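Local coordinates for protein N-Acetyltransferase, PseH (Campylobacter jejuni subsp. jejuni PT14, PDB 4XPL) that probably transfers an acetyl group from acetyl coenzyme A to the 4-amino group of a UDP-linked sugar, the third step in making pseudaminic acid for flagellin modification, at residues 61-66 with 73-78; 87-92 with 100-105. The protein carries 8 engineered substitutions. All blocks are in the same frame, centred on the assembly; numbering follows the deposited sequence.

Contact 1 (61-66 with 73-78); sequences KYFLVF and GVIDFV
Tyr62 and Asp76 face each other across the antiparallel beta hairpin formed by strands 61-67 and 70-78, in the central sheet of a GNAT acetyltransferase. The short strand axes run at 163° and approach to 4.7 Å, and the register alternates regularly: Lys61 with Phe77, Phe63 with Ile75 and Val65 with Gly73 are hydrogen-bonded pairs, while Tyr62 with Asp76 and Leu64 with Val74 are non-hydrogen-bonded. Five backbone bonds are the evidence, the straightest being Phe63 N to Ile75 O (2.9 Å). The first two pairs have both bonds; the third has Val65 N to Gly73 O.

Followed outward, Asp76 begins with CB almost over the middle of the Tyr62 ring, 3.4 Å from its centroid and 7° off the normal, a clear CH-pi contact. A chi1 of 71° sets CG between the backbone N and the carbonyl carbon and carries it along the ring, 3.9 Å from Tyr62 CZ. The carboxylate then stacks nearly parallel to the phenol; OD2 lies toward Tyr62 CE2, whereas OD1 lies toward the hydroxyl end without bonding to it. Phe50 and Phe13 also meet this ring, and acetyl coenzyme A touches Asp76, so the polar side chain sits at the border between the hairpin's aromatic packing and the cofactor.

The other face carries Lys61, Phe63, Val65, Ile75 and Phe77, and helix 99-114 packs there. Val65 and Ile75 cross at about a right angle, with Val65 CG2 against Ile75 CG1. The rings of Phe63 and Phe77 both reach Tyr109 of the helix. Between these two phenylalanines, Phe63 CD2 arrives in the plane of the Phe77 ring, at its edge, 3.9 Å from Phe77 CE1.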
ATOM      1  N   LYS A  61       2.640  -7.710   2.769  1.00 19.05           N
ATOM      2  CA  LYS A  61       1.213  -7.770   3.055  1.00 19.21           C
ATOM      3  C   LYS A  61       0.535  -6.681   2.229  1.00 17.59           C
ATOM      4  O   LYS A  61       0.946  -5.504   2.268  1.00 17.50           O
ATOM      5  CB  LYS A  61       0.920  -7.546   4.544  1.00 19.31           C
ATOM      6  CG  LYS A  61       1.520  -8.575   5.491  1.00 24.25           C
ATOM      7  CD  LYS A  61       0.947  -8.389   6.912  1.00 27.96           C
ATOM      8  CE  LYS A  61       1.575  -9.318   7.897  1.00 32.73           C
ATOM      9  NZ  LYS A  61       1.044 -10.698   7.712  1.00 35.04           N
ATOM     10  N   TYR A  62      -0.470  -7.081   1.455  1.00 16.97           N
ATOM     11  CA  TYR A  62      -1.292  -6.166   0.689  1.00 15.86           C
ATOM     12  C   TYR A  62      -2.717  -6.259   1.206  1.00 15.72           C
ATOM     13  O   TYR A  62      -3.187  -7.352   1.489  1.00 15.90           O
ATOM     14  CB  TYR A  62      -1.274  -6.584  -0.796  1.00 17.25           C
ATOM     15  CG  TYR A  62      -0.030  -6.182  -1.563  1.00 17.16           C
ATOM     16  CD1 TYR A  62       1.212  -6.703  -1.238  1.00 20.63           C
ATOM     17  CD2 TYR A  62      -0.103  -5.278  -2.615  1.00 19.81           C
ATOM     18  CE1 TYR A  62       2.345  -6.325  -1.934  1.00 21.42           C
ATOM     19  CE2 TYR A  62       1.041  -4.905  -3.332  1.00 20.82           C
ATOM     20  CZ  TYR A  62       2.239  -5.417  -2.978  1.00 21.49           C
ATOM     21  OH  TYR A  62       3.380  -5.074  -3.653  1.00 28.15           O
ATOM     22  N   PHE A  63      -3.386  -5.112   1.290  1.00 14.25           N
ATOM     23  CA  PHE A  63      -4.749  -5.011   1.712  1.00 14.50           C
ATOM     24  C   PHE A  63      -5.597  -4.214   0.737  1.00 13.94           C
ATOM     25  O   PHE A  63      -5.163  -3.156   0.200  1.00 13.13           O
ATOM     26  CB  PHE A  63      -4.786  -4.326   3.075  1.00 14.44           C
ATOM     27  CG  PHE A  63      -4.133  -5.133   4.188  1.00 13.65           C
ATOM     28  CD1 PHE A  63      -4.830  -6.154   4.797  1.00 14.98           C
ATOM     29  CD2 PHE A  63      -2.871  -4.850   4.615  1.00 17.63           C
ATOM     30  CE1 PHE A  63      -4.291  -6.870   5.828  1.00 16.17           C
ATOM     31  CE2 PHE A  63      -2.295  -5.584   5.640  1.00 17.59           C
ATOM     32  CZ  PHE A  63      -3.017  -6.587   6.244  1.00 17.46           C
ATOM     33  N   LEU A  64      -6.802  -4.714   0.507  1.00 14.14           N
ATOM     34  CA  LEU A  64      -7.856  -3.938  -0.140  1.00 14.97           C
ATOM     35  C   LEU A  64      -8.555  -3.186   0.993  1.00 14.94           C
ATOM     36  O   LEU A  64      -8.959  -3.816   1.986  1.00 17.12           O
ATOM     37  CB  LEU A  64      -8.789  -4.872  -0.899  1.00 15.53           C
ATOM     38  CG  LEU A  64      -9.901  -4.320  -1.788  1.00 18.22           C
ATOM     39  CD1 LEU A  64      -9.316  -3.448  -2.863  1.00 19.82           C
ATOM     40  CD2 LEU A  64     -10.730  -5.434  -2.406  1.00 19.46           C
ATOM     41  N   VAL A  65      -8.713  -1.880   0.842  1.00 14.42           N
ATOM     42  CA  VAL A  65      -9.295  -1.043   1.884  1.00 14.77           C
ATOM     43  C   VAL A  65     -10.743  -0.692   1.556  1.00 16.33           C
ATOM     44  O   VAL A  65     -11.036  -0.191   0.476  1.00 16.18           O
ATOM     45  CB  VAL A  65      -8.491   0.238   2.083  1.00 15.31           C
ATOM     46  CG1 VAL A  65      -9.119   1.118   3.238  1.00 15.50           C
ATOM     47  CG2 VAL A  65      -6.994  -0.125   2.366  1.00 12.56           C
ATOM     48  N   PHE A  66     -11.627  -0.929   2.523  1.00 17.16           N
ATOM     49  CA  PHE A  66     -13.014  -0.634   2.402  1.00 20.02           C
ATOM     50  C   PHE A  66     -13.428   0.496   3.359  1.00 23.11           C
ATOM     51  O   PHE A  66     -12.962   0.590   4.509  1.00 21.86           O
ATOM     52  CB  PHE A  66     -13.854  -1.869   2.741  1.00 20.48           C
ATOM     53  CG  PHE A  66     -13.775  -2.984   1.710  1.00 19.72           C
ATOM     54  CD1 PHE A  66     -12.666  -3.793   1.641  1.00 18.37           C
ATOM     55  CD2 PHE A  66     -14.845  -3.263   0.880  1.00 21.88           C
ATOM     56  CE1 PHE A  66     -12.609  -4.838   0.730  1.00 19.85           C
ATOM     57  CE2 PHE A  66     -14.787  -4.290  -0.045  1.00 23.55           C
ATOM     58  CZ  PHE A  66     -13.637  -5.071  -0.109  1.00 20.65           C
ATOM     59  N   GLY A  73      -9.276   1.813  -2.019  1.00 15.30           N
ATOM     60  CA  GLY A  73      -7.897   1.735  -2.494  1.00 15.56           C
ATOM     61  C   GLY A  73      -7.221   0.487  -1.997  1.00 15.11           C
ATOM     62  O   GLY A  73      -7.870  -0.416  -1.419  1.00 14.85           O
ATOM     63  N   VAL A  74      -5.923   0.440  -2.253  1.00 15.47           N
ATOM     64  CA  VAL A  74      -5.060  -0.650  -1.804  1.00 15.38           C
ATOM     65  C   VAL A  74      -3.903  -0.052  -1.027  1.00 14.86           C
ATOM     66  O   VAL A  74      -3.358   1.028  -1.386  1.00 15.75           O
ATOM     67  CB  VAL A  74      -4.539  -1.449  -3.026  1.00 16.49           C
ATOM     68  CG1 VAL A  74      -3.262  -2.319  -2.705  1.00 18.22           C
ATOM     69  CG2 VAL A  74      -5.668  -2.293  -3.645  1.00 16.51           C
ATOM     70  N   ILE A  75      -3.492  -0.752   0.015  1.00 14.34           N
ATOM     71  CA  ILE A  75      -2.251  -0.421   0.698  1.00 14.17           C
ATOM     72  C   ILE A  75      -1.352  -1.632   0.796  1.00 14.41           C
ATOM     73  O   ILE A  75      -1.820  -2.746   0.708  1.00 14.14           O
ATOM     74  CB  ILE A  75      -2.517   0.195   2.109  1.00 13.62           C
ATOM     75  CG1 ILE A  75      -3.237  -0.785   3.031  1.00 15.67           C
ATOM     76  CG2 ILE A  75      -3.286   1.515   1.980  1.00 12.40           C
ATOM     77  CD1 ILE A  75      -3.338  -0.298   4.510  1.00 16.22           C
ATOM     78  N   ASP A  76      -0.048  -1.399   0.948  1.00 14.84           N
ATOM     79  CA  ASP A  76       0.873  -2.477   1.038  1.00 16.27           C
ATOM     80  C   ASP A  76       2.053  -2.145   1.908  1.00 15.37           C
ATOM     81  O   ASP A  76       2.464  -0.953   2.068  1.00 14.65           O
ATOM     82  CB  ASP A  76       1.339  -2.987  -0.343  1.00 17.64           C
ATOM     83  CG  ASP A  76       2.256  -2.039  -1.047  1.00 21.99           C
ATOM     84  OD1 ASP A  76       3.482  -2.132  -0.837  1.00 22.88           O
ATOM     85  OD2 ASP A  76       1.735  -1.211  -1.815  1.00 24.50           O
ATOM     86  N   PHE A  77       2.593  -3.235   2.457  1.00 15.64           N
ATOM     87  CA  PHE A  77       3.767  -3.207   3.307  1.00 16.83           C
ATOM     88  C   PHE A  77       4.721  -4.276   2.788  1.00 18.26           C
ATOM     89  O   PHE A  77       4.315  -5.410   2.617  1.00 18.52           O
ATOM     90  CB  PHE A  77       3.359  -3.513   4.745  1.00 16.87           C
ATOM     91  CG  PHE A  77       2.233  -2.671   5.254  1.00 15.15           C
ATOM     92  CD1 PHE A  77       0.908  -3.068   5.081  1.00 14.92           C
ATOM     93  CD2 PHE A  77       2.487  -1.514   5.962  1.00 17.84           C
ATOM     94  CE1 PHE A  77      -0.121  -2.288   5.555  1.00 16.94           C
ATOM     95  CE2 PHE A  77       1.475  -0.763   6.478  1.00 17.08           C
ATOM     96  CZ  PHE A  77       0.168  -1.121   6.276  1.00 16.12           C
ATOM     97  N   VAL A  78       5.951  -3.884   2.450  1.00 19.13           N
ATOM     98  CA  VAL A  78       6.929  -4.795   1.933  1.00 20.61           C
ATOM     99  C   VAL A  78       8.238  -4.591   2.693  1.00 21.47           C
ATOM    100  O   VAL A  78       8.425  -3.569   3.404  1.00 21.27           O
ATOM    101  CB  VAL A  78       7.079  -4.648   0.385  1.00 21.92           C
ATOM    102  CG1 VAL A  78       5.704  -4.819  -0.285  1.00 20.33           C
ATOM    103  CG2 VAL A  78       7.724  -3.291  -0.036  1.00 22.94           C
TER

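Contact 2 (87-92 with 100-105); sequences FGLYAK and QILMNE. With ACO (acetyl coenzyme *a), chain B.
Leu89 of strand 84-91 packs against Leu102 and Met103 of helix 99-114 in the GNAT beta-alpha-beta unit; the axes of segments 87-91 and 100-105 come within 9.0 Å. The apolar contacts use few atoms: Leu89 CD1 meets Leu102 CB and Met103 SD, each at 3.9 Å, while Leu102 CD1 reaches the backbone at Tyr90 O. Met103 does not start toward the strand, but bends at chi2 and chi3 (-56° and -61°), which brings its sulfur nearer to it.

The same sulfur makes a Met-aromatic contact with Phe87, oblique to the ring at 5.2 Å from its centroid; Met103 CE approaches Phe87 CZ.

No hydrogen bond joins the two segments; the strand instead bonds the cofactor. Leu89 O accepts from N4P of acetyl coenzyme A at 2.8 Å, and Ala91 N donates to its O9P at 2.8 Å, so the strand pairs with the pantetheine arm rather as with another strand. Leu89 joins both sides, CD1 also touching the cofactor's CDP. Gly88 CA lies 3.6 Å from the thioester S1P.

Strand 84-91 runs between strands 70-78 and 118-124, and helix 99-114 lies against it. Leu133 and Tyr134 of helix 128-136 touch both Leu89 and Met103.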
ATOM      1  N   PHE A  87       6.278   0.893   2.465  1.00 18.56           N
ATOM      2  CA  PHE A  87       4.873   0.877   2.161  1.00 16.03           C
ATOM      3  C   PHE A  87       4.578   1.534   0.836  1.00 15.14           C
ATOM      4  O   PHE A  87       5.379   2.317   0.293  1.00 15.05           O
ATOM      5  CB  PHE A  87       4.050   1.574   3.262  1.00 16.00           C
ATOM      6  CG  PHE A  87       4.169   3.061   3.254  1.00 17.46           C
ATOM      7  CD1 PHE A  87       5.147   3.689   3.991  1.00 18.20           C
ATOM      8  CD2 PHE A  87       3.316   3.830   2.486  1.00 16.75           C
ATOM      9  CE1 PHE A  87       5.279   5.041   3.983  1.00 20.25           C
ATOM     10  CE2 PHE A  87       3.443   5.202   2.461  1.00 19.09           C
ATOM     11  CZ  PHE A  87       4.414   5.814   3.210  1.00 22.08           C
ATOM     12  N   GLY A  88       3.380   1.230   0.359  1.00 14.85           N
ATOM     13  CA  GLY A  88       2.826   1.800  -0.849  1.00 15.80           C
ATOM     14  C   GLY A  88       1.318   1.934  -0.700  1.00 15.02           C
ATOM     15  O   GLY A  88       0.703   1.344   0.206  1.00 13.23           O
ATOM     16  N   LEU A  89       0.730   2.759  -1.560  1.00 16.32           N
ATOM     17  CA  LEU A  89      -0.730   2.988  -1.541  1.00 16.21           C
ATOM     18  C   LEU A  89      -1.189   3.354  -2.938  1.00 17.20           C
ATOM     19  O   LEU A  89      -0.388   3.839  -3.768  1.00 18.26           O
ATOM     20  CB  LEU A  89      -1.095   4.083  -0.547  1.00 16.56           C
ATOM     21  CG  LEU A  89      -0.809   5.547  -0.858  1.00 18.87           C
ATOM     22  CD1 LEU A  89      -1.585   6.536   0.018  1.00 20.27           C
ATOM     23  CD2 LEU A  89       0.675   5.791  -0.756  1.00 23.90           C
ATOM     24  N   TYR A  90      -2.446   3.061  -3.210  1.00 16.55           N
ATOM     25  CA  TYR A  90      -3.026   3.313  -4.500  1.00 17.99           C
ATOM     26  C   TYR A  90      -4.518   3.588  -4.317  1.00 16.80           C
ATOM     27  O   TYR A  90      -5.254   2.713  -3.840  1.00 15.12           O
ATOM     28  CB  TYR A  90      -2.752   2.110  -5.423  1.00 19.18           C
ATOM     29  CG  TYR A  90      -2.902   2.416  -6.885  1.00 25.71           C
ATOM     30  CD1 TYR A  90      -4.147   2.442  -7.478  1.00 30.86           C
ATOM     31  CD2 TYR A  90      -1.790   2.667  -7.690  1.00 31.67           C
ATOM     32  CE1 TYR A  90      -4.306   2.728  -8.823  1.00 33.60           C
ATOM     33  CE2 TYR A  90      -1.945   2.953  -9.054  1.00 35.24           C
ATOM     34  CZ  TYR A  90      -3.219   2.983  -9.602  1.00 36.26           C
ATOM     35  OH  TYR A  90      -3.414   3.254 -10.939  1.00 41.40           O
ATOM     36  N   ALA A  91      -4.972   4.790  -4.679  1.00 16.69           N
ATOM     37  CA  ALA A  91      -6.406   5.102  -4.579  1.00 16.62           C
ATOM     38  C   ALA A  91      -7.158   4.420  -5.726  1.00 17.42           C
ATOM     39  O   ALA A  91      -6.633   4.276  -6.834  1.00 19.25           O
ATOM     40  CB  ALA A  91      -6.666   6.627  -4.593  1.00 16.46           C
ATOM     41  N   LYS A  92      -8.373   3.973  -5.456  1.00 17.44           N
ATOM     42  CA  LYS A  92      -9.266   3.536  -6.514  1.00 18.48           C
ATOM     43  C   LYS A  92      -9.301   4.711  -7.500  1.00 19.94           C
ATOM     44  O   LYS A  92      -9.416   5.863  -7.070  1.00 19.08           O
ATOM     45  CB  LYS A  92     -10.651   3.178  -5.947  1.00 18.02           C
ATOM     46  CG  LYS A  92     -11.663   2.595  -6.946  1.00 20.67           C
ATOM     47  CD  LYS A  92     -12.891   2.038  -6.220  1.00 22.60           C
ATOM     48  CE  LYS A  92     -13.789   1.217  -7.138  1.00 25.42           C
ATOM     49  NZ  LYS A  92     -14.331   2.031  -8.259  1.00 24.15           N
ATOM     50  N   GLN A 100      -5.447  10.392   2.382  1.00 19.27           N
ATOM     51  CA  GLN A 100      -5.296  10.563   3.830  1.00 19.50           C
ATOM     52  C   GLN A 100      -5.861   9.387   4.617  1.00 18.73           C
ATOM     53  O   GLN A 100      -5.260   8.945   5.587  1.00 17.33           O
ATOM     54  CB  GLN A 100      -5.890  11.880   4.321  1.00 20.80           C
ATOM     55  CG  GLN A 100      -5.606  12.158   5.813  1.00 21.54           C
ATOM     56  CD  GLN A 100      -4.129  12.181   6.145  1.00 22.19           C
ATOM     57  OE1 GLN A 100      -3.353  12.861   5.463  1.00 22.57           O
ATOM     58  NE2 GLN A 100      -3.721  11.460   7.202  1.00 17.88           N
ATOM     59  N   ILE A 101      -6.996   8.854   4.172  1.00 19.15           N
ATOM     60  CA  ILE A 101      -7.573   7.672   4.793  1.00 18.17           C
ATOM     61  C   ILE A 101      -6.637   6.488   4.672  1.00 16.79           C
ATOM     62  O   ILE A 101      -6.366   5.786   5.655  1.00 17.14           O
ATOM     63  CB  ILE A 101      -8.904   7.296   4.129  1.00 18.68           C
ATOM     64  CG1 ILE A 101      -9.898   8.434   4.356  1.00 22.18           C
ATOM     65  CG2 ILE A 101      -9.382   5.955   4.697  1.00 18.96           C
ATOM     66  CD1 ILE A 101     -11.313   8.222   3.769  1.00 25.74           C
ATOM     67  N   LEU A 102      -6.114   6.268   3.471  1.00 15.53           N
ATOM     68  CA  LEU A 102      -5.149   5.203   3.256  1.00 14.91           C
ATOM     69  C   LEU A 102      -3.895   5.377   4.101  1.00 15.46           C
ATOM     70  O   LEU A 102      -3.384   4.398   4.660  1.00 14.25           O
ATOM     71  CB  LEU A 102      -4.778   5.067   1.784  1.00 14.58           C
ATOM     72  CG  LEU A 102      -5.900   4.895   0.758  1.00 15.81           C
ATOM     73  CD1 LEU A 102      -5.359   4.793  -0.688  1.00 16.99           C
ATOM     74  CD2 LEU A 102      -6.788   3.686   1.128  1.00 15.74           C
ATOM     75  N   MET A 103      -3.426   6.618   4.206  1.00 16.35           N
ATOM     76  CA  MET A 103      -2.253   6.953   5.044  1.00 16.07           C
ATOM     77  C   MET A 103      -2.533   6.699   6.531  1.00 15.65           C
ATOM     78  O   MET A 103      -1.685   6.147   7.247  1.00 14.65           O
ATOM     79  CB  MET A 103      -1.825   8.416   4.842  1.00 17.84           C
ATOM     80  CG  MET A 103      -1.148   8.732   3.530  1.00 20.55           C
ATOM     81  SD  MET A 103       0.322   7.717   3.210  1.00 25.63           S
ATOM     82  CE  MET A 103       1.343   8.195   4.620  1.00 22.68           C
ATOM     83  N   ASN A 104      -3.709   7.087   7.010  1.00 16.57           N
ATOM     84  CA  ASN A 104      -4.086   6.753   8.385  1.00 16.85           C
ATOM     85  C   ASN A 104      -4.010   5.255   8.628  1.00 16.58           C
ATOM     86  O   ASN A 104      -3.514   4.826   9.665  1.00 16.90           O
ATOM     87  CB  ASN A 104      -5.526   7.206   8.741  1.00 17.26           C
ATOM     88  CG  ASN A 104      -5.665   8.722   8.872  1.00 19.60           C
ATOM     89  OD1 ASN A 104      -4.680   9.458   9.129  1.00 19.57           O
ATOM     90  ND2 ASN A 104      -6.903   9.205   8.669  1.00 17.93           N
ATOM     91  N   GLU A 105      -4.577   4.467   7.716  1.00 15.32           N
ATOM     92  CA  GLU A 105      -4.548   3.020   7.841  1.00 15.15           C
ATOM     93  C   GLU A 105      -3.146   2.426   7.793  1.00 14.06           C
ATOM     94  O   GLU A 105      -2.840   1.489   8.539  1.00 13.83           O
ATOM     95  CB  GLU A 105      -5.409   2.360   6.766  1.00 15.77           C
ATOM     96  CG  GLU A 105      -6.875   2.673   6.875  1.00 16.08           C
ATOM     97  CD  GLU A 105      -7.476   2.300   8.235  1.00 24.13           C
ATOM     98  OE1 GLU A 105      -7.281   1.150   8.670  1.00 24.93           O
ATOM     99  OE2 GLU A 105      -8.123   3.162   8.847  1.00 25.10           O
TER
HETATM  100  N1A ACO B 701       2.008  19.901  -5.410  1.00 67.60           N
HETATM  101  C2A ACO B 701       1.664  19.799  -4.108  1.00 67.57           C
HETATM  102  N3A ACO B 701       0.512  19.222  -3.705  1.00 66.37           N
HETATM  103  C4A ACO B 701      -0.382  18.700  -4.591  1.00 64.95           C
HETATM  104  C5A ACO B 701      -0.074  18.765  -6.026  1.00 65.73           C
HETATM  105  C6A ACO B 701       1.212  19.421  -6.401  1.00 67.55           C
HETATM  106  N6A ACO B 701       1.594  19.545  -7.699  1.00 68.64           N
HETATM  107  N7A ACO B 701      -1.117  18.186  -6.662  1.00 64.73           N
HETATM  108  C8A ACO B 701      -2.015  17.782  -5.719  1.00 63.42           C
HETATM  109  N9A ACO B 701      -1.570  18.087  -4.480  1.00 62.66           N
HETATM  110  C1B ACO B 701      -2.226  17.817  -3.161  1.00 59.84           C
HETATM  111  C2B ACO B 701      -3.744  17.954  -3.173  1.00 58.65           C
HETATM  112  O2B ACO B 701      -4.156  19.324  -3.126  1.00 58.45           O
HETATM  113  C3B ACO B 701      -4.101  17.189  -1.917  1.00 57.39           C
HETATM  114  O3B ACO B 701      -3.966  18.076  -0.807  1.00 57.96           O
HETATM  115  P3B ACO B 701      -4.590  17.801   0.658  1.00 59.80           P
HETATM  116  O7A ACO B 701      -3.930  16.520   1.159  1.00 59.57           O
HETATM  117  O8A ACO B 701      -4.139  19.019   1.431  1.00 59.05           O
HETATM  118  O9A ACO B 701      -6.089  17.711   0.452  1.00 57.02           O
HETATM  119  C4B ACO B 701      -3.077  16.054  -1.863  1.00 55.42           C
HETATM  120  O4B ACO B 701      -1.973  16.483  -2.676  1.00 58.00           O
HETATM  121  C5B ACO B 701      -3.658  14.726  -2.361  1.00 51.67           C
HETATM  122  O5B ACO B 701      -4.315  14.895  -3.628  1.00 45.58           O
HETATM  123  P1A ACO B 701      -5.695  14.153  -4.041  1.00 39.91           P
HETATM  124  O1A ACO B 701      -6.064  14.511  -5.455  1.00 39.09           O
HETATM  125  O2A ACO B 701      -6.708  14.306  -2.926  1.00 39.48           O
HETATM  126  O3A ACO B 701      -5.252  12.620  -4.245  1.00 36.73           O
HETATM  127  P2A ACO B 701      -5.641  11.439  -3.249  1.00 31.00           P
HETATM  128  O4A ACO B 701      -5.451  11.896  -1.826  1.00 34.37           O
HETATM  129  O5A ACO B 701      -7.011  10.952  -3.671  1.00 35.17           O
HETATM  130  O6A ACO B 701      -4.617  10.271  -3.692  1.00 31.86           O
HETATM  131  CBP ACO B 701      -2.628   9.059  -4.020  1.00 26.93           C
HETATM  132  CCP ACO B 701      -3.203  10.372  -3.549  1.00 27.76           C
HETATM  133  CDP ACO B 701      -3.208   7.926  -3.123  1.00 24.84           C
HETATM  134  CEP ACO B 701      -1.099   9.115  -3.908  1.00 22.83           C
HETATM  135  CAP ACO B 701      -3.057   8.887  -5.487  1.00 26.27           C
HETATM  136  OAP ACO B 701      -2.599  10.006  -6.286  1.00 27.21           O
HETATM  137  C9P ACO B 701      -2.548   7.619  -6.096  1.00 27.03           C
HETATM  138  O9P ACO B 701      -3.077   6.534  -5.844  1.00 22.88           O
HETATM  139  N8P ACO B 701      -1.527   7.752  -6.947  1.00 26.94           N
HETATM  140  C7P ACO B 701      -0.991   6.617  -7.690  1.00 26.78           C
HETATM  141  C6P ACO B 701      -0.265   5.631  -6.763  1.00 26.99           C
HETATM  142  C5P ACO B 701       0.899   6.290  -6.049  1.00 28.75           C
HETATM  143  O5P ACO B 701       1.601   7.134  -6.617  1.00 26.83           O
HETATM  144  N4P ACO B 701       1.162   5.878  -4.809  1.00 26.21           N
HETATM  145  C3P ACO B 701       2.414   6.280  -4.145  1.00 29.20           C
HETATM  146  C2P ACO B 701       3.574   5.351  -4.571  1.00 28.92           C
HETATM  147  S1P ACO B 701       3.232   3.738  -3.904  1.00 30.93           S
HETATM  148  C   ACO B 701       2.648   2.813  -5.160  1.00 31.64           C
HETATM  149  O   ACO B 701       2.488   3.310  -6.281  1.00 32.36           O
HETATM  150  CH3 ACO B 701       2.295   1.378  -4.857  1.00 32.72           C

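Contact 1 closes before contact 2 opens along the chain, and their centres are 8 Å apart within one GNAT domain. They share the mixed sheet: strands 70-78 and 84-91 are antiparallel neighbours, joined by probable hydrogen bonds from Val74 N to Tyr90 O and from Gly88 N to Asp76 O, both 2.9 Å. Helix 99-114 links them again on one sheet face, where Ile75 CG2 of contact 1 packs against Leu102 CB of contact 2. The hairpin thus continues directly into the strand that binds acetyl coenzyme A. Contact 2 holds four residues of the cofactor pocket, whereas contact 1 reaches the cofactor through Asp76.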